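Local coordinates for protein xyloglucan-specific endo-beta-1,4-glucanase GH12 (Aspergillus niveus, PDB 4NPR) that probably cleaves the internal beta-1,4-glucosidic linkages of xyloglucan with retention of the anomeric configuration, as a family 12 glycoside hydrolase, at residues L41-W46 with Q56-E61; T72-S77 with T223-G228. All coordinates share one frame; numbering follows the deposited sequence.

How the contacts relate
The beta-jelly roll of family 12 glycoside hydrolases rests on two stacked beta sheets, and contacts 1 and 2 illustrate two ways of joining them: side chains meeting across the interior, and a chain that turns from one layer into the other. Their centres lie about 11 Å apart, on the same side of the molecule. Strands 53-64 and 67-77, one from each contact, are sheet neighbours: the backbone O of C57 lies 2.8 Å from the backbone N of K73, probably a hydrogen bond. Within that same sheet, T58 OG1 lies 2.9 Å from T72 OG1, probably also a hydrogen bond, while W76 NE1 bonds to Q56 OE1, coupling the polar groups of the two contacts.

Contact 1. Residues L41-W46 with Q56-E61; sequences LYNNLW and QCTTFE
N43 reaches across the beta-sandwich of the jelly roll to T58 and Q56, joining the loop just after strand 39-42 in one sheet to strand 53-64 in the other. The two segments run in nearly opposite directions, and side chains, not a backbone ladder, bridge them. From CB, which lies 4.1 Å from T58 OG1, the N43 side chain leads to a CG placed anti to the backbone N (chi1 -157°), and there the amide divides its two ends between T58 and Q56, two residues apart on the strand. OD1 accepts a 2.7 Å hydrogen bond from T58 OG1, the hydroxyl lying somewhat tilted from the carbonyl plane. ND2 donates to Q56 O over 3.2 Å, nearly straight at 165°; this acceptor lies in the plane of the N43 amide, although ND2 itself sits above the Q56 carbonyl plane. With D29 O as a further acceptor for ND2, the buried amide is held at both ends and its rotation is probably fixed. Packing contacts flank this polar centre. The L45 side chain crosses that of Q56 at a slant, its CD2 3.6 Å from Q56 OE1, which is held by S85 and W76, while L41 meets T58 tip to tip, methyl CG2 against the leucine branch. Beyond T58, the same leucine packs against the root of the F60 side chain rather than its ring, with L41 CD2 3.7 Å from F60 CB.

Contact 2. Residues T72-S77 with T223-G228; sequences TKWSWS and TEPFSG
T72 opens the contact with its methyl, CG2, 4.1 Å from CG2 of T223, where strands 67-77 and 215-226 face each other across the jelly-roll sandwich. Its hydroxyl hydrogen-bonds to T58 OG1, C57 O and Q56 NE2, all on neighbouring strand 53-64. Two residues on, W74 swings its indole inward, CG lying between the backbone N and the carbonyl carbon (chi1 59°), which brings the six-membered ring against P225. P225 CB stands over one face of this W74 ring, 3.4 Å from its centroid and 16° off the normal, a close CH-pi contact. At the edge of the same ring lie S227 O and G228 N, while NE1 bonds to Y112 OH. S75 contributes mainly backbone, its CA making a CA-H...O contact with G228 O. At W76 the segments become true sheet partners. W76 N donates to G228 O and G228 N to W76 O, each over 3.0 Å, forming an antiparallel hydrogen-bonded pair. W76 CD1 approaches P225 CG at 3.9 Å, obliquely, so the proline touches both tryptophans; W76 NE1 is held by Q56 OE1. S77 closes the segment, its CA near S227 CB. G228 has backbone angles that by themselves call for glycine, with the W74 ring also close to it. F226 and S227 form a classic beta bulge opposite V118 of strand 117-128, and the chain turns its corner at S227. There it leaves the sheet in which strand 215-226 lies between strands 87-97 and 117-128, and pairs with strand 67-77 on the side that strand 231-240 then takes up, strand 53-64 lying on the other.

Contact 1. Residues L41-W46 with Q56-E61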
# COMPACT_ATOMS: atom_id res chain seq x y z
N LEU A 41 -12.81 -2.46 0.57
CA LEU A 41 -12.20 -1.44 -0.24
C LEU A 41 -12.55 -0.13 0.39
O LEU A 41 -13.71 0.13 0.66
CB LEU A 41 -12.74 -1.53 -1.67
CG LEU A 41 -12.28 -0.51 -2.70
CD1 LEU A 41 -10.84 -0.75 -3.11
CD2 LEU A 41 -13.14 -0.61 -3.95
N TYR A 42 -11.56 0.73 0.59
CA TYR A 42 -11.69 1.95 1.38
C TYR A 42 -11.33 3.16 0.56
O TYR A 42 -10.40 3.10 -0.21
CB TYR A 42 -10.70 1.95 2.55
CG TYR A 42 -10.92 0.94 3.63
CD1 TYR A 42 -11.76 1.24 4.72
CD2 TYR A 42 -10.25 -0.30 3.62
CE1 TYR A 42 -11.95 0.33 5.76
CE2 TYR A 42 -10.44 -1.23 4.66
CZ TYR A 42 -11.28 -0.89 5.72
OH TYR A 42 -11.50 -1.75 6.76
N ASN A 43 -12.04 4.25 0.77
CA ASN A 43 -11.70 5.56 0.22
C ASN A 43 -10.64 6.20 1.16
O ASN A 43 -9.57 6.64 0.70
CB ASN A 43 -12.99 6.40 0.12
CG ASN A 43 -12.91 7.52 -0.90
OD1 ASN A 43 -12.27 7.42 -1.92
ND2 ASN A 43 -13.63 8.57 -0.63
N ASN A 44 -10.92 6.23 2.47
CA ASN A 44 -9.89 6.52 3.48
C ASN A 44 -9.14 7.83 3.20
O ASN A 44 -7.95 7.86 2.96
CB ASN A 44 -8.95 5.31 3.58
CG ASN A 44 -7.88 5.44 4.65
OD1 ASN A 44 -8.06 6.08 5.66
ND2 ASN A 44 -6.75 4.79 4.43
N LEU A 45 -9.88 8.93 3.25
CA LEU A 45 -9.33 10.24 2.99
C LEU A 45 -8.72 10.85 4.26
O LEU A 45 -8.90 12.02 4.58
CB LEU A 45 -10.45 11.15 2.45
CG LEU A 45 -11.18 10.64 1.21
CD1 LEU A 45 -12.06 11.72 0.60
CD2 LEU A 45 -10.14 10.20 0.19
N TRP A 46 -7.96 10.06 5.00
CA TRP A 46 -7.49 10.47 6.32
C TRP A 46 -6.76 11.83 6.31
O TRP A 46 -6.74 12.53 7.31
CB TRP A 46 -6.63 9.37 6.92
CG TRP A 46 -5.33 9.13 6.26
CD1 TRP A 46 -5.07 8.17 5.32
CD2 TRP A 46 -4.09 9.83 6.47
NE1 TRP A 46 -3.74 8.23 4.94
CE2 TRP A 46 -3.12 9.24 5.62
CE3 TRP A 46 -3.70 10.89 7.28
CZ2 TRP A 46 -1.81 9.66 5.59
CZ3 TRP A 46 -2.39 11.30 7.26
CH2 TRP A 46 -1.45 10.69 6.41
N GLN A 56 -11.97 13.13 -3.74
CA GLN A 56 -11.61 11.82 -4.26
C GLN A 56 -12.74 10.85 -4.06
O GLN A 56 -13.27 10.79 -2.97
CB GLN A 56 -10.37 11.30 -3.52
CG GLN A 56 -10.02 9.83 -3.73
CD GLN A 56 -8.64 9.54 -3.22
OE1 GLN A 56 -7.98 10.44 -2.66
NE2 GLN A 56 -8.18 8.29 -3.39
N CYS A 57 -13.03 10.08 -5.12
CA CYS A 57 -14.04 9.01 -5.15
C CYS A 57 -13.44 7.69 -5.60
O CYS A 57 -12.63 7.62 -6.52
CB CYS A 57 -15.17 9.35 -6.13
SG CYS A 57 -15.95 10.95 -5.79
N THR A 58 -13.87 6.64 -4.94
CA THR A 58 -13.35 5.30 -5.17
C THR A 58 -14.47 4.44 -5.73
O THR A 58 -15.62 4.56 -5.34
CB THR A 58 -12.78 4.76 -3.84
OG1 THR A 58 -11.56 5.43 -3.57
CG2 THR A 58 -12.49 3.29 -3.88
N THR A 59 -14.14 3.55 -6.67
CA THR A 59 -15.19 2.70 -7.28
C THR A 59 -14.82 1.24 -7.31
O THR A 59 -13.82 0.86 -7.84
CB THR A 59 -15.50 3.14 -8.73
OG1 THR A 59 -15.93 4.52 -8.74
CG2 THR A 59 -16.59 2.23 -9.41
N PHE A 60 -15.67 0.41 -6.75
CA PHE A 60 -15.54 -1.01 -6.91
C PHE A 60 -16.22 -1.38 -8.20
O PHE A 60 -17.31 -0.91 -8.46
CB PHE A 60 -16.22 -1.71 -5.75
CG PHE A 60 -16.51 -3.14 -6.02
CD1 PHE A 60 -15.50 -4.08 -6.00
CD2 PHE A 60 -17.82 -3.56 -6.27
CE1 PHE A 60 -15.77 -5.42 -6.21
CE2 PHE A 60 -18.10 -4.90 -6.49
CZ PHE A 60 -17.08 -5.84 -6.46
N GLU A 61 -15.58 -2.23 -9.00
CA GLU A 61 -16.13 -2.66 -10.27
C GLU A 61 -16.66 -4.08 -10.20
O GLU A 61 -17.81 -4.32 -10.52
CB GLU A 61 -15.08 -2.63 -11.36
CG GLU A 61 -15.34 -1.59 -12.41
CD GLU A 61 -14.83 -0.25 -11.98
OE1 GLU A 61 -13.62 -0.20 -11.64
OE2 GLU A 61 -15.63 0.71 -12.02

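Contact 2. Residues T72-S77 with T223-G228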
# COMPACT_ATOMS: atom_id res chain seq x y z
N THR A 72 -9.91 4.57 -8.31
CA THR A 72 -10.18 5.78 -7.62
C THR A 72 -9.78 7.00 -8.47
O THR A 72 -8.84 6.93 -9.26
CB THR A 72 -9.48 5.75 -6.26
OG1 THR A 72 -9.91 6.88 -5.49
CG2 THR A 72 -8.00 5.81 -6.39
N LYS A 73 -10.47 8.12 -8.24
CA LYS A 73 -10.30 9.32 -9.01
C LYS A 73 -10.17 10.45 -8.07
O LYS A 73 -10.90 10.50 -7.08
CB LYS A 73 -11.53 9.54 -9.87
CG LYS A 73 -11.71 8.40 -10.85
CD LYS A 73 -12.92 8.50 -11.75
CE LYS A 73 -12.77 7.46 -12.86
NZ LYS A 73 -14.05 6.77 -13.14
N TRP A 74 -9.29 11.40 -8.37
CA TRP A 74 -8.99 12.42 -7.41
C TRP A 74 -8.33 13.65 -7.99
O TRP A 74 -7.71 13.59 -9.03
CB TRP A 74 -8.12 11.86 -6.25
CG TRP A 74 -6.77 11.24 -6.62
CD1 TRP A 74 -6.50 9.91 -6.82
CD2 TRP A 74 -5.51 11.92 -6.80
NE1 TRP A 74 -5.18 9.72 -7.13
CE2 TRP A 74 -4.54 10.93 -7.13
CE3 TRP A 74 -5.11 13.24 -6.70
CZ2 TRP A 74 -3.21 11.24 -7.35
CZ3 TRP A 74 -3.76 13.55 -6.94
CH2 TRP A 74 -2.83 12.55 -7.26
N SER A 75 -8.51 14.76 -7.28
CA SER A 75 -7.68 15.92 -7.44
C SER A 75 -7.41 16.44 -6.05
O SER A 75 -8.33 16.49 -5.24
CB SER A 75 -8.40 17.01 -8.22
OG SER A 75 -8.78 16.55 -9.50
N TRP A 76 -6.16 16.83 -5.80
CA TRP A 76 -5.71 17.40 -4.52
C TRP A 76 -4.68 18.49 -4.77
O TRP A 76 -3.86 18.41 -5.70
CB TRP A 76 -5.05 16.32 -3.65
CG TRP A 76 -5.94 15.25 -3.17
CD1 TRP A 76 -5.87 13.96 -3.49
CD2 TRP A 76 -7.03 15.40 -2.27
NE1 TRP A 76 -6.87 13.26 -2.86
CE2 TRP A 76 -7.59 14.13 -2.09
CE3 TRP A 76 -7.58 16.48 -1.60
CZ2 TRP A 76 -8.68 13.90 -1.26
CZ3 TRP A 76 -8.69 16.26 -0.77
CH2 TRP A 76 -9.23 14.98 -0.61
N SER A 77 -4.72 19.51 -3.93
CA SER A 77 -3.62 20.46 -3.95
C SER A 77 -3.38 21.03 -2.58
O SER A 77 -4.20 20.80 -1.67
CB SER A 77 -3.82 21.54 -4.98
OG SER A 77 -4.89 22.35 -4.60
N THR A 223 -3.13 3.41 -3.36
CA THR A 223 -2.30 4.53 -3.76
C THR A 223 -2.38 5.66 -2.72
O THR A 223 -3.44 5.88 -2.15
CB THR A 223 -2.71 5.06 -5.15
OG1 THR A 223 -1.93 6.22 -5.50
CG2 THR A 223 -4.14 5.39 -5.17
N GLU A 224 -1.25 6.35 -2.50
CA GLU A 224 -1.19 7.54 -1.60
C GLU A 224 -0.86 8.76 -2.42
O GLU A 224 0.28 8.94 -2.85
CB GLU A 224 -0.10 7.41 -0.51
CG GLU A 224 -0.41 6.47 0.62
CD GLU A 224 0.76 6.32 1.62
OE1 GLU A 224 1.93 6.36 1.17
OE2 GLU A 224 0.53 6.11 2.85
N PRO A 225 -1.85 9.61 -2.66
CA PRO A 225 -1.60 10.82 -3.41
C PRO A 225 -1.17 12.04 -2.56
O PRO A 225 -1.66 12.21 -1.43
CB PRO A 225 -2.94 11.08 -4.06
CG PRO A 225 -3.92 10.58 -3.08
CD PRO A 225 -3.29 9.33 -2.51
N PHE A 226 -0.30 12.87 -3.12
CA PHE A 226 0.10 14.13 -2.50
C PHE A 226 -0.57 15.33 -3.22
O PHE A 226 -1.15 16.19 -2.59
CB PHE A 226 1.62 14.25 -2.46
CG PHE A 226 2.32 13.15 -1.64
CD1 PHE A 226 2.45 11.84 -2.13
CD2 PHE A 226 2.90 13.42 -0.41
CE1 PHE A 226 3.15 10.85 -1.41
CE2 PHE A 226 3.57 12.43 0.33
CZ PHE A 226 3.70 11.15 -0.18
N SER A 227 -0.54 15.34 -4.55
CA SER A 227 -1.21 16.35 -5.35
C SER A 227 -1.27 15.98 -6.83
O SER A 227 -0.58 15.08 -7.29
CB SER A 227 -0.48 17.66 -5.24
OG SER A 227 0.78 17.50 -5.83
N GLY A 228 -2.12 16.72 -7.54
CA GLY A 228 -2.45 16.50 -8.94
C GLY A 228 -3.91 16.81 -9.25
O GLY A 228 -4.69 17.13 -8.35